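Local coordinates for molybdopterin biosynthesis protein MoaB (Sulfolobus tokodaii, PDB 3IWT) that probably takes part in molybdenum cofactor biosynthesis, binding molybdopterin or a precursor of it through a domain of the MogA/MoaB family, at residues I21-S26 and I67-A72; I37-G42 and I57-V62; I50-K55 and L164-V169; K71-A76 and I85-G90; K144-L149 and G170-L175. One frame throughout, in Å; residues are numbered along the deposited sequence. Where two conformers were deposited one is given.

In the fold
Four of the five contacts reach one mixed sheet with helices on both faces; contact 3 instead ties together two helices covering one face. Contacts 1 and 4, centres about 7 Å apart, share K71 and A72 of helix 66-77. Contacts 3 and 5, centres about 11 Å apart, share helix 154-176 on the other face, where contact 2 fixes the start of helix 40-51 against strand 55-62. The centres of contacts 1 and 3 are farthest apart, about 23 Å. Along the chain contact 2 falls between the halves of contact 1; contact 3 opens within contact 2 and closes only between the segments of contact 5. Contacts 1 and 4 touch a second subunit, contacts 3 and 5 a third.

Contact 1 of 5, residues I21-S26 and I67-A72; sequences ITISTS and IKILKA
I21 and I23, alternate residues of strand 17-23, turn their side chains onto helix 66-77, where A72 and I69 receive them. The closest fit is at I21. Its CG2 methyl, anti to the backbone N, points at the helix and meets the CB of A72 at 4.0 Å, while the extended CG1 branch carries CD1 alongside the helix backbone, 3.7 Å from the carbonyl O of A72. Alanine suits this place because its single methyl lets the strand come near, with the CA atoms of I21 and A72 only 7.2 Å apart. Two residues on, the CG2 of I23 rests on the CD1 of I69 at 3.9 Å. These two isoleucines cross at about a right angle, the CG1-CD1 arm of I69 reaching from the flank of the helix across the branched side chain of I23. The helix 99-103 closes over this end, with T99 on I23 and both T102 and I103 on I69.

The contact opens out toward the far end of 21-26 and on the outer side of helix 66-77. S24 leaves the strand and becomes the N-cap of helix 25-32; T25 OG1 bonds to the backbone N of D64, and S26 is exposed. K68 and K71 lie on the outer side of helix 66-77, where I67 and K71 come within reach of the second subunit. No hydrogen bond joins the two segments. Beta-branched side chains on the strand and aliphatic ones on the helix are therefore held together by dispersion and by the burial of apolar surface, with the sheet itself supplying the polar bonding of I21 and I23.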
# COMPACT_ATOMS: atom_id res chain seq x y z
N ILE A 21 -22.28 -17.41 4.50
CA ILE A 21 -21.35 -18.16 3.65
C ILE A 21 -20.42 -19.02 4.49
O ILE A 21 -19.70 -18.51 5.37
CB ILE A 21 -20.53 -17.24 2.73
CG1 ILE A 21 -21.43 -16.34 1.87
CG2 ILE A 21 -19.54 -18.06 1.83
CD1 ILE A 21 -20.64 -15.29 1.06
N THR A 22 -20.42 -20.32 4.25
CA THR A 22 -19.52 -21.20 5.00
C THR A 22 -18.34 -21.53 4.10
O THR A 22 -18.54 -21.97 2.98
CB THR A 22 -20.25 -22.46 5.50
OG1 THR A 22 -21.22 -22.06 6.47
CG2 THR A 22 -19.27 -23.47 6.13
N ILE A 23 -17.12 -21.30 4.61
CA ILE A 23 -15.90 -21.57 3.86
C ILE A 23 -15.18 -22.75 4.52
O ILE A 23 -14.55 -22.61 5.58
CB ILE A 23 -14.99 -20.32 3.79
CG1 ILE A 23 -15.78 -19.13 3.24
CG2 ILE A 23 -13.78 -20.59 2.95
CD1 ILE A 23 -15.06 -17.79 3.29
N SER A 24 -15.34 -23.93 3.92
CA SER A 24 -14.85 -25.20 4.48
C SER A 24 -14.61 -26.21 3.37
O SER A 24 -15.57 -26.69 2.73
CB SER A 24 -15.86 -25.79 5.48
OG SER A 24 -15.45 -27.09 5.93
N THR A 25 -13.35 -26.57 3.15
CA THR A 25 -12.99 -27.51 2.09
C THR A 25 -13.57 -28.90 2.40
O THR A 25 -14.19 -29.51 1.53
CB THR A 25 -11.47 -27.55 1.88
OG1 THR A 25 -11.03 -26.25 1.46
CG2 THR A 25 -11.07 -28.58 0.81
N SER A 26 -13.41 -29.38 3.63
CA SER A 26 -13.91 -30.72 4.01
C SER A 26 -15.41 -30.83 3.75
O SER A 26 -15.85 -31.78 3.10
CB SER A 26 -13.60 -31.06 5.46
OG SER A 26 -14.15 -30.12 6.37
N ILE A 67 -11.30 -18.18 -6.33
CA ILE A 67 -12.37 -17.93 -7.29
C ILE A 67 -13.72 -18.31 -6.74
O ILE A 67 -14.69 -17.57 -6.89
CB ILE A 67 -12.14 -18.67 -8.64
CG1 ILE A 67 -10.86 -18.19 -9.32
CG2 ILE A 67 -13.33 -18.45 -9.59
CD1 ILE A 67 -10.87 -16.74 -9.67
N LYS A 68 -13.81 -19.48 -6.10
CA LYS A 68 -15.06 -19.92 -5.50
C LYS A 68 -15.55 -19.01 -4.37
O LYS A 68 -16.74 -18.79 -4.22
CB LYS A 68 -14.98 -21.38 -5.05
CG LYS A 68 -14.94 -22.37 -6.23
CD LYS A 68 -14.86 -23.78 -5.73
CE LYS A 68 -15.28 -24.80 -6.73
NZ LYS A 68 -14.56 -24.75 -7.98
N ILE A 69 -14.61 -18.46 -3.61
CA ILE A 69 -14.94 -17.56 -2.51
C ILE A 69 -15.41 -16.22 -3.08
O ILE A 69 -16.44 -15.69 -2.66
CB ILE A 69 -13.72 -17.36 -1.58
CG1 ILE A 69 -13.47 -18.59 -0.69
CG2 ILE A 69 -13.90 -16.11 -0.70
CD1 ILE A 69 -12.09 -18.51 0.05
N LEU A 70 -14.70 -15.71 -4.10
CA LEU A 70 -15.15 -14.49 -4.77
C LEU A 70 -16.57 -14.63 -5.35
O LEU A 70 -17.41 -13.76 -5.17
CB LEU A 70 -14.18 -14.08 -5.89
CG LEU A 70 -12.77 -13.61 -5.54
CD1 LEU A 70 -11.87 -13.54 -6.82
CD2 LEU A 70 -12.84 -12.25 -4.80
N LYS A 71 -16.83 -15.74 -6.04
CA LYS A 71 -18.15 -15.98 -6.62
C LYS A 71 -19.25 -16.05 -5.54
O LYS A 71 -20.33 -15.51 -5.74
CB LYS A 71 -18.18 -17.27 -7.41
CG LYS A 71 -19.51 -17.46 -8.09
CD LYS A 71 -19.80 -18.89 -8.48
CE LYS A 71 -21.29 -19.06 -8.99
NZ LYS A 71 -21.78 -17.87 -9.75
N ALA A 72 -18.98 -16.72 -4.42
CA ALA A 72 -19.95 -16.77 -3.30
C ALA A 72 -20.28 -15.36 -2.79
O ALA A 72 -21.43 -15.02 -2.59
CB ALA A 72 -19.43 -17.65 -2.15

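Contact 2 of 5, residues I37-G42 and I57-V62; sequences IVDESG and IGYSLV
Y59 and D39 bury the most surface here and come from opposite directions, the tyrosine hydroxyl donating to the carboxylate in a hydrogen bond of 2.7 Å from Y59 OH to D39 OD2. The oxygen is approached on its anti side, 29° out of the carboxylate plane, and it lies at the edge of the Y59 ring, near the ring plane, with the two planes turned 28° from each other. D39 is the N-cap of helix 40-51. With its CG anti to the backbone N (chi1 176°), the carboxylate swings back over the first turn, and OD1 accepts from the N of G42 at 2.9 Å, met from above the carboxylate plane. Glycine is apt at that position, since the other carboxylate oxygen, OD2, lies too close to leave room for a CB. OD2 has a second donor in T22 OG1 of the adjacent strand 17-23, and the ring of Y59 is engaged by K46 in a cation-pi contact.

Beside this polar pair, I37 and L61 reach toward each other tip to tip, I37 CD1 to L61 CD2 at 3.5 Å. I37 gets there by placing CG1 between its backbone N and carbonyl carbon, the crowded position (chi1 69°), which throws CD1 forward to the strand. Alternation along strand 55-62 puts Y59 and L61 on this face, while S60 and V62 face helix 66-77. Three donors, from a helix N-terminus, a tyrosine and a threonine, thus converge on one buried carboxylate, which fixes its rotation and ties the beginning of helix 40-51 to two strands of the sheet.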
# COMPACT_ATOMS: atom_id res chain seq x y z
N ILE A 37 -23.42 -33.55 5.69
CA ILE A 37 -22.50 -32.62 6.37
C ILE A 37 -23.21 -31.96 7.55
O ILE A 37 -24.43 -31.82 7.55
CB ILE A 37 -21.91 -31.56 5.39
CG1 ILE A 37 -22.97 -30.56 4.91
CG2 ILE A 37 -21.31 -32.24 4.17
CD1 ILE A 37 -22.64 -29.91 3.54
N VAL A 38 -22.45 -31.62 8.57
CA VAL A 38 -22.95 -30.77 9.66
C VAL A 38 -22.12 -29.48 9.62
O VAL A 38 -20.89 -29.53 9.64
CB VAL A 38 -22.83 -31.48 11.03
CG1 VAL A 38 -23.17 -30.52 12.19
CG2 VAL A 38 -23.73 -32.73 11.05
N ASP A 39 -22.82 -28.35 9.54
CA ASP A 39 -22.21 -27.04 9.52
C ASP A 39 -22.59 -26.34 10.80
O ASP A 39 -23.51 -25.53 10.82
CB ASP A 39 -22.70 -26.26 8.29
CG ASP A 39 -22.19 -24.84 8.25
OD1 ASP A 39 -21.27 -24.52 9.03
OD2 ASP A 39 -22.70 -24.06 7.44
N GLU A 40 -21.87 -26.66 11.87
CA GLU A 40 -22.20 -26.17 13.20
C GLU A 40 -22.15 -24.64 13.24
O GLU A 40 -23.05 -23.98 13.76
CB GLU A 40 -21.21 -26.76 14.22
CG GLU A 40 -21.20 -28.31 14.32
CD GLU A 40 -20.22 -29.01 13.37
OE1 GLU A 40 -19.75 -28.39 12.39
OE2 GLU A 40 -19.91 -30.20 13.60
N SER A 41 -21.09 -24.06 12.69
CA SER A 41 -20.92 -22.61 12.71
C SER A 41 -21.98 -21.87 11.90
O SER A 41 -22.50 -20.87 12.36
CB SER A 41 -19.54 -22.23 12.19
OG SER A 41 -18.57 -22.63 13.15
N GLY A 42 -22.26 -22.35 10.70
CA GLY A 42 -23.31 -21.72 9.87
C GLY A 42 -24.66 -21.81 10.57
O GLY A 42 -25.44 -20.85 10.55
N ILE A 57 -31.66 -14.71 4.02
CA ILE A 57 -32.19 -14.78 2.69
C ILE A 57 -31.33 -15.56 1.72
O ILE A 57 -31.74 -15.78 0.60
CB ILE A 57 -32.65 -13.41 2.15
CG1 ILE A 57 -31.51 -12.41 2.02
CG2 ILE A 57 -33.83 -12.89 3.04
CD1 ILE A 57 -31.93 -11.26 1.11
N GLY A 58 -30.16 -16.04 2.15
CA GLY A 58 -29.42 -16.97 1.34
C GLY A 58 -28.25 -17.59 2.08
O GLY A 58 -27.88 -17.13 3.16
N TYR A 59 -27.71 -18.65 1.49
CA TYR A 59 -26.61 -19.42 2.10
C TYR A 59 -25.82 -20.12 1.02
O TYR A 59 -26.39 -20.58 0.03
CB TYR A 59 -27.17 -20.46 3.07
CG TYR A 59 -26.18 -21.52 3.55
CD1 TYR A 59 -25.18 -21.22 4.48
CD2 TYR A 59 -26.28 -22.85 3.10
CE1 TYR A 59 -24.28 -22.19 4.92
CE2 TYR A 59 -25.39 -23.84 3.56
CZ TYR A 59 -24.39 -23.50 4.46
OH TYR A 59 -23.53 -24.49 4.90
N SER A 60 -24.51 -20.19 1.20
CA SER A 60 -23.68 -20.96 0.29
C SER A 60 -22.50 -21.59 1.03
O SER A 60 -22.10 -21.12 2.11
CB SER A 60 -23.19 -20.10 -0.87
OG SER A 60 -22.40 -19.03 -0.40
N LEU A 61 -21.99 -22.67 0.46
CA LEU A 61 -20.87 -23.39 1.03
C LEU A 61 -19.82 -23.53 -0.05
O LEU A 61 -20.13 -23.98 -1.16
CB LEU A 61 -21.32 -24.76 1.54
CG LEU A 61 -20.26 -25.81 1.89
CD1 LEU A 61 -19.40 -25.33 3.00
CD2 LEU A 61 -20.90 -27.17 2.22
N VAL A 62 -18.60 -23.11 0.26
CA VAL A 62 -17.48 -23.10 -0.69
C VAL A 62 -16.22 -23.61 0.01
O VAL A 62 -16.12 -23.53 1.24
CB VAL A 62 -17.26 -21.69 -1.30
CG1 VAL A 62 -18.46 -21.30 -2.23
CG2 VAL A 62 -17.00 -20.62 -0.23

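Contact 3 of 5, residues I50-K55 and L164-V169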
# COMPACT_ATOMS: atom_id res chain seq x y z
N ILE A 50 -31.81 -15.36 13.45
CA ILE A 50 -33.30 -15.56 13.49
C ILE A 50 -33.96 -15.35 14.87
O ILE A 50 -35.14 -14.86 15.02
CB ILE A 50 -33.66 -16.99 12.97
CG1 ILE A 50 -33.38 -17.06 11.45
CG2 ILE A 50 -35.13 -17.32 13.26
CD1 ILE A 50 -33.41 -18.44 10.82
N GLU A 51 -33.28 -15.83 15.90
CA GLU A 51 -33.72 -15.65 17.28
C GLU A 51 -33.81 -14.17 17.63
O GLU A 51 -34.59 -13.77 18.50
CB GLU A 51 -32.73 -16.34 18.21
CG GLU A 51 -32.95 -16.13 19.69
CD GLU A 51 -31.92 -16.89 20.50
OE1 GLU A 51 -32.32 -18.00 21.03
OE2 GLU A 51 -30.72 -16.38 20.58
N ASN A 52 -33.00 -13.36 16.95
CA ASN A 52 -32.94 -11.92 17.19
C ASN A 52 -33.76 -11.06 16.21
O ASN A 52 -33.68 -9.81 16.27
CB ASN A 52 -31.49 -11.47 17.24
CG ASN A 52 -30.84 -11.77 18.57
OD1 ASN A 52 -30.80 -10.90 19.42
ND2 ASN A 52 -30.38 -13.02 18.77
N GLY A 53 -34.58 -11.72 15.37
CA GLY A 53 -35.62 -10.97 14.64
C GLY A 53 -35.22 -10.69 13.22
O GLY A 53 -35.97 -10.06 12.46
N HIS A 54 -34.03 -11.17 12.84
CA HIS A 54 -33.51 -10.99 11.48
C HIS A 54 -33.90 -12.15 10.57
O HIS A 54 -34.40 -13.18 11.02
CB HIS A 54 -31.99 -10.85 11.53
CG HIS A 54 -31.54 -9.72 12.40
ND1 HIS A 54 -31.96 -8.42 12.20
CD2 HIS A 54 -30.73 -9.70 13.48
CE1 HIS A 54 -31.42 -7.64 13.11
NE2 HIS A 54 -30.68 -8.40 13.92
N LYS A 55 -33.64 -11.98 9.28
CA LYS A 55 -33.97 -12.96 8.26
C LYS A 55 -32.73 -13.49 7.55
O LYS A 55 -31.74 -12.75 7.35
CB LYS A 55 -34.89 -12.33 7.21
CG LYS A 55 -36.16 -11.70 7.76
CD LYS A 55 -37.02 -12.74 8.45
CE LYS A 55 -38.44 -12.23 8.71
NZ LYS A 55 -39.30 -13.35 9.23
N LEU A 164 -20.47 -8.46 19.31
CA LEU A 164 -20.15 -7.40 18.36
C LEU A 164 -21.13 -7.13 17.22
O LEU A 164 -21.38 -5.97 16.89
CB LEU A 164 -18.76 -7.67 17.75
CG LEU A 164 -17.61 -7.80 18.76
CD1 LEU A 164 -16.30 -7.94 18.00
CD2 LEU A 164 -17.55 -6.62 19.70
N ILE A 165 -21.69 -8.18 16.62
CA ILE A 165 -22.57 -8.01 15.47
C ILE A 165 -23.99 -7.64 15.89
O ILE A 165 -24.51 -6.59 15.49
CB ILE A 165 -22.54 -9.26 14.54
CG1 ILE A 165 -21.09 -9.51 14.08
CG2 ILE A 165 -23.53 -9.11 13.40
CD1 ILE A 165 -20.94 -10.72 13.16
N LEU A 166 -24.63 -8.48 16.70
CA LEU A 166 -26.03 -8.22 17.08
C LEU A 166 -26.24 -6.82 17.70
O LEU A 166 -27.19 -6.14 17.34
CB LEU A 166 -26.58 -9.34 17.98
CG LEU A 166 -26.74 -10.72 17.29
CD1 LEU A 166 -27.14 -11.82 18.28
CD2 LEU A 166 -27.72 -10.69 16.10
N PRO A 167 -25.37 -6.39 18.63
CA PRO A 167 -25.58 -5.07 19.28
C PRO A 167 -25.40 -3.81 18.42
O PRO A 167 -26.00 -2.78 18.74
CB PRO A 167 -24.53 -5.07 20.41
CG PRO A 167 -24.19 -6.50 20.61
CD PRO A 167 -24.21 -7.07 19.23
N GLU A 168 -24.57 -3.88 17.38
CA GLU A 168 -24.21 -2.70 16.59
C GLU A 168 -24.59 -2.70 15.12
O GLU A 168 -24.51 -1.66 14.49
CB GLU A 168 -22.70 -2.46 16.68
CG GLU A 168 -22.22 -2.14 18.09
CD GLU A 168 -22.88 -0.91 18.69
OE1 GLU A 168 -23.25 0.03 17.97
OE2 GLU A 168 -23.01 -0.90 19.92
N VAL A 169 -24.95 -3.85 14.57
CA VAL A 169 -25.15 -3.97 13.13
C VAL A 169 -26.31 -3.08 12.63
O VAL A 169 -26.23 -2.52 11.53
CB VAL A 169 -25.34 -5.45 12.67
CG1 VAL A 169 -26.67 -6.01 13.14
CG2 VAL A 169 -25.20 -5.58 11.14
O HOH W 1 -29.52 -7.33 16.29
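N52 and H54 flank G53, the C-prime residue of the Schellman motif that ends helix 40-51, and both set their side chains against L166 of helix 154-176. Glycine suits the positive phi that turns the chain out of the helix. The side chain of L166 enters between its two partners. Its CD1 lies 3.5 Å from N52 ND2 and 3.7 Å from N52 CG, so that it packs on the amide group, while CD2 faces N52 CB at 4.0 Å. N52 and L166 cross at about a right angle; N52 ND2 donates to L48 O, in the last turn of helix 40-51. CD2 also touches the edge of the H54 imidazole, 4.1 Å from CD2 of that ring.

A water bridges the two segments. It lies in the ring plane, 2.8 Å from H54 NE2, and donates to L166 O, also at 2.8 Å. That carbonyl can serve the water because the helix is kinked, with P167 at the kink, and the N of G170, four residues on from L166, makes no bond to the preceding turn. H54 is held at its other nitrogen, ND1, by the backbone N of L16.

The contact thus lies at the outer rim of two helices covering the same face of the sheet. Beneath it I165 and V169 turn inward onto strands 84-88 and 145-150, while L164 packs on helix 112-123.

Contact 4 of 5, residues K71-A76 and I85-G90; sequences KAFTDA and IISTGG
I85, first in its segment, faces helix 66-77 and touches it at two places. Its CD1 lies 3.8 Å from A76 CB, whose small methyl allows the CA atoms of A76 and I85 to come within 7.3 Å. The CG2 branch, anti to the backbone N, instead meets the F73 ring at 3.8 Å from CE2, approaching it obliquely. I86 points to the other face of the sheet, where I45, L161 and I165 cover it. At S87 the strand faces the helix again. F73 reaches it from the flank of the helix, its ring placing CZ 3.6 Å from S87 CB and 3.5 Å from S87 OG, the oxygen lying in the ring plane at the edge. A small residue is well suited here, because the phenyl ring, also packed on V147 and L149, occupies the space over the strand. T88 turns away once more, its hydroxyl bonded to P151 O. G89 and G90 then take positive phi values, which glycine tolerates easily, and lead the chain off the sheet.

On the outer side of the helix T74 bonds to T74 of the second subunit. The segment axes lie 10.2 Å apart at 160°, nearly antiparallel. Helix 66-77 connects parallel strands 55-62 and 84-88, with 17-23 between them: a beta-alpha-beta crossover of the doubly wound alpha/beta fold, ending in the glycine-rich turn that in MogA/MoaB relatives probably borders the molybdopterin site.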
# COMPACT_ATOMS: atom_id res chain seq x y z
N LYS A 71 -16.83 -15.74 -6.04
CA LYS A 71 -18.15 -15.98 -6.62
C LYS A 71 -19.25 -16.05 -5.54
O LYS A 71 -20.33 -15.51 -5.74
CB LYS A 71 -18.18 -17.27 -7.41
CG LYS A 71 -19.51 -17.46 -8.09
CD LYS A 71 -19.80 -18.89 -8.48
CE LYS A 71 -21.29 -19.06 -8.99
NZ LYS A 71 -21.78 -17.87 -9.75
N ALA A 72 -18.98 -16.72 -4.42
CA ALA A 72 -19.95 -16.77 -3.30
C ALA A 72 -20.28 -15.36 -2.79
O ALA A 72 -21.43 -15.02 -2.59
CB ALA A 72 -19.43 -17.65 -2.15
N PHE A 73 -19.27 -14.52 -2.63
CA PHE A 73 -19.51 -13.14 -2.18
C PHE A 73 -20.19 -12.24 -3.20
O PHE A 73 -21.08 -11.49 -2.83
CB PHE A 73 -18.20 -12.51 -1.67
CG PHE A 73 -17.87 -12.89 -0.24
CD1 PHE A 73 -17.21 -14.07 0.05
CD2 PHE A 73 -18.22 -12.06 0.82
CE1 PHE A 73 -16.91 -14.44 1.38
CE2 PHE A 73 -17.90 -12.41 2.15
CZ PHE A 73 -17.24 -13.60 2.41
N THR A 74 -19.78 -12.31 -4.46
CA THR A 74 -20.43 -11.50 -5.51
C THR A 74 -21.88 -11.92 -5.75
O THR A 74 -22.74 -11.06 -5.99
CB THR A 74 -19.61 -11.46 -6.85
OG1 THR A 74 -19.41 -12.78 -7.37
CG2 THR A 74 -18.30 -10.78 -6.60
N ASP A 75 -22.16 -13.22 -5.69
CA ASP A 75 -23.52 -13.71 -5.76
C ASP A 75 -24.39 -13.08 -4.66
O ASP A 75 -25.53 -12.70 -4.91
CB ASP A 75 -23.57 -15.25 -5.65
CG ASP A 75 -23.23 -15.97 -6.98
OD1 ASP A 75 -23.03 -15.31 -8.01
OD2 ASP A 75 -23.15 -17.22 -6.96
N ALA A 76 -23.85 -12.96 -3.45
CA ALA A 76 -24.59 -12.39 -2.31
C ALA A 76 -24.72 -10.87 -2.44
O ALA A 76 -25.80 -10.29 -2.21
CB ALA A 76 -23.93 -12.79 -0.98
N ILE A 85 -23.63 -9.60 4.96
CA ILE A 85 -23.05 -10.89 4.62
C ILE A 85 -22.14 -11.30 5.78
O ILE A 85 -21.29 -10.51 6.20
CB ILE A 85 -22.22 -10.83 3.32
CG1 ILE A 85 -23.09 -10.39 2.14
CG2 ILE A 85 -21.54 -12.21 3.05
CD1 ILE A 85 -22.31 -9.94 0.86
N ILE A 86 -22.31 -12.53 6.25
CA ILE A 86 -21.45 -13.10 7.27
C ILE A 86 -20.86 -14.41 6.75
O ILE A 86 -21.58 -15.32 6.30
CB ILE A 86 -22.21 -13.36 8.60
CG1 ILE A 86 -22.87 -12.08 9.13
CG2 ILE A 86 -21.24 -13.98 9.67
CD1 ILE A 86 -23.65 -12.28 10.45
N SER A 87 -19.53 -14.49 6.79
CA SER A 87 -18.88 -15.74 6.44
C SER A 87 -18.23 -16.35 7.66
O SER A 87 -17.81 -15.65 8.59
CB SER A 87 -17.85 -15.57 5.31
OG SER A 87 -16.74 -14.77 5.71
N THR A 88 -18.12 -17.68 7.64
CA THR A 88 -17.39 -18.40 8.66
C THR A 88 -16.36 -19.31 8.01
O THR A 88 -16.72 -20.14 7.18
CB THR A 88 -18.32 -19.23 9.58
OG1 THR A 88 -17.55 -20.09 10.46
CG2 THR A 88 -19.33 -20.08 8.79
N GLY A 89 -15.10 -19.16 8.42
CA GLY A 89 -13.99 -19.99 7.96
C GLY A 89 -12.88 -19.25 7.23
O GLY A 89 -13.12 -18.29 6.49
N GLY A 90 -11.65 -19.70 7.49
CA GLY A 90 -10.48 -19.32 6.72
C GLY A 90 -9.83 -18.00 7.07
O GLY A 90 -9.19 -17.39 6.19

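Contact 5 of 5, residues K144-L149 and G170-L175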
# COMPACT_ATOMS: atom_id res chain seq x y z
N LYS A 144 -23.86 -0.44 0.06
CA LYS A 144 -24.60 -0.13 1.28
C LYS A 144 -24.75 -1.37 2.16
O LYS A 144 -25.63 -1.43 3.01
CB LYS A 144 -25.99 0.40 0.92
CG LYS A 144 -25.96 1.64 -0.03
CD LYS A 144 -25.14 2.82 0.57
CE LYS A 144 -25.26 4.08 -0.32
NZ LYS A 144 -24.10 4.14 -1.28
N LYS A 145 -23.87 -2.34 1.95
CA LYS A 145 -23.90 -3.62 2.67
C LYS A 145 -22.69 -3.78 3.61
O LYS A 145 -21.62 -3.28 3.34
CB LYS A 145 -23.91 -4.75 1.66
CG LYS A 145 -25.08 -4.63 0.61
CD LYS A 145 -25.26 -5.94 -0.13
CE LYS A 145 -26.10 -5.77 -1.39
NZ LYS A 145 -27.49 -5.28 -1.14
N ILE A 146 -22.91 -4.48 4.72
CA ILE A 146 -21.87 -4.75 5.69
C ILE A 146 -21.42 -6.20 5.48
O ILE A 146 -22.22 -7.08 5.12
CB ILE A 146 -22.40 -4.58 7.14
CG1 ILE A 146 -23.10 -3.22 7.31
CG2 ILE A 146 -21.26 -4.78 8.17
CD1 ILE A 146 -22.32 -2.00 6.77
N VAL A 147 -20.14 -6.46 5.69
CA VAL A 147 -19.59 -7.79 5.53
C VAL A 147 -18.77 -8.13 6.76
O VAL A 147 -17.93 -7.33 7.16
CB VAL A 147 -18.69 -7.88 4.27
CG1 VAL A 147 -18.06 -9.28 4.17
CG2 VAL A 147 -19.47 -7.47 2.96
N TYR A 148 -19.02 -9.30 7.35
CA TYR A 148 -18.25 -9.80 8.49
C TYR A 148 -17.60 -11.11 8.08
O TYR A 148 -18.28 -12.04 7.64
CB TYR A 148 -19.11 -10.02 9.72
CG TYR A 148 -19.71 -8.77 10.36
CD1 TYR A 148 -19.00 -8.03 11.29
CD2 TYR A 148 -21.03 -8.37 10.06
CE1 TYR A 148 -19.57 -6.90 11.89
CE2 TYR A 148 -21.58 -7.23 10.63
CZ TYR A 148 -20.87 -6.52 11.57
OH TYR A 148 -21.44 -5.40 12.16
N LEU A 149 -16.27 -11.16 8.20
CA LEU A 149 -15.50 -12.35 7.92
C LEU A 149 -15.08 -12.98 9.23
O LEU A 149 -14.16 -12.51 9.90
CB LEU A 149 -14.27 -12.01 7.07
CG LEU A 149 -14.45 -11.17 5.81
CD1 LEU A 149 -13.06 -10.88 5.14
CD2 LEU A 149 -15.46 -11.84 4.83
N GLY A 170 -27.36 -2.94 13.44
CA GLY A 170 -28.48 -2.07 13.08
C GLY A 170 -28.04 -0.63 12.83
O GLY A 170 -28.33 -0.07 11.79
N HIS A 171 -27.32 -0.06 13.80
CA HIS A 171 -26.82 1.32 13.71
C HIS A 171 -25.80 1.49 12.58
O HIS A 171 -25.78 2.51 11.89
CB HIS A 171 -26.19 1.76 15.05
CG HIS A 171 -25.59 3.13 15.00
ND1 HIS A 171 -24.25 3.36 15.24
CD2 HIS A 171 -26.13 4.34 14.72
CE1 HIS A 171 -23.99 4.66 15.10
NE2 HIS A 171 -25.12 5.27 14.79
N LEU A 172 -24.96 0.49 12.39
CA LEU A 172 -24.00 0.51 11.29
C LEU A 172 -24.66 0.53 9.90
O LEU A 172 -24.28 1.31 9.02
CB LEU A 172 -23.08 -0.70 11.45
CG LEU A 172 -21.87 -0.89 10.56
CD1 LEU A 172 -20.93 0.34 10.49
CD2 LEU A 172 -21.15 -2.12 11.13
N VAL A 173 -25.66 -0.32 9.69
CA VAL A 173 -26.44 -0.29 8.43
C VAL A 173 -27.11 1.08 8.21
O VAL A 173 -27.06 1.65 7.10
CB VAL A 173 -27.50 -1.42 8.39
CG1 VAL A 173 -28.52 -1.18 7.26
CG2 VAL A 173 -26.85 -2.78 8.25
N TYR A 174 -27.76 1.59 9.26
CA TYR A 174 -28.36 2.92 9.24
C TYR A 174 -27.31 3.97 8.80
O TYR A 174 -27.52 4.75 7.88
CB TYR A 174 -28.95 3.30 10.62
CG TYR A 174 -29.14 4.80 10.73
CD1 TYR A 174 -30.28 5.41 10.22
CD2 TYR A 174 -28.13 5.61 11.26
CE1 TYR A 174 -30.42 6.79 10.25
CE2 TYR A 174 -28.26 6.99 11.30
CZ TYR A 174 -29.40 7.58 10.79
OH TYR A 174 -29.54 8.96 10.83
N LEU A 175 -26.17 3.95 9.48
CA LEU A 175 -25.11 4.94 9.30
C LEU A 175 -24.57 4.95 7.86
O LEU A 175 -24.46 6.00 7.23
CB LEU A 175 -23.99 4.62 10.28
CG LEU A 175 -23.00 5.68 10.70
CD1 LEU A 175 -23.64 7.01 10.98
CD2 LEU A 175 -22.28 5.13 11.95
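I146 directs its CB toward helix 154-176, and each of its outer carbons finds L172 or V173 there. From CB the CG1 branch, anti to the carbonyl carbon, runs to V173 CG2 at 3.9 Å and passes L172 CG at 4.2 Å. Its end, CD1, bends round (chi2 -48°) to lie over the same L172 CG at 4.0 Å. The second branch, CG2, meets the L172 methyl CD2, also at 4.0 Å. A beta-branched residue is apt here: it is favoured in strands, its CG1 arm lies against both helix residues, and CG2 adds a second contact with L172.

Strand 145-150 leads into helix 154-176, which folds back over the sheet with the segment axes 8.7 Å apart at 138°. This strand-to-helix return is a standard element of alpha/beta domains, and the alternation of the strand sends I146 and Y148 to this helix while V147 faces F73 on the other side.

L172 CD2 also touches Y148 OH at 3.5 Å, the two side chains coming from opposite directions. The leucine's first torsion (chi1 -173°) carries CG toward the strand. Y148 OH is hydrogen-bonded to Y133 OH of the third subunit, whose L134 packs on L172.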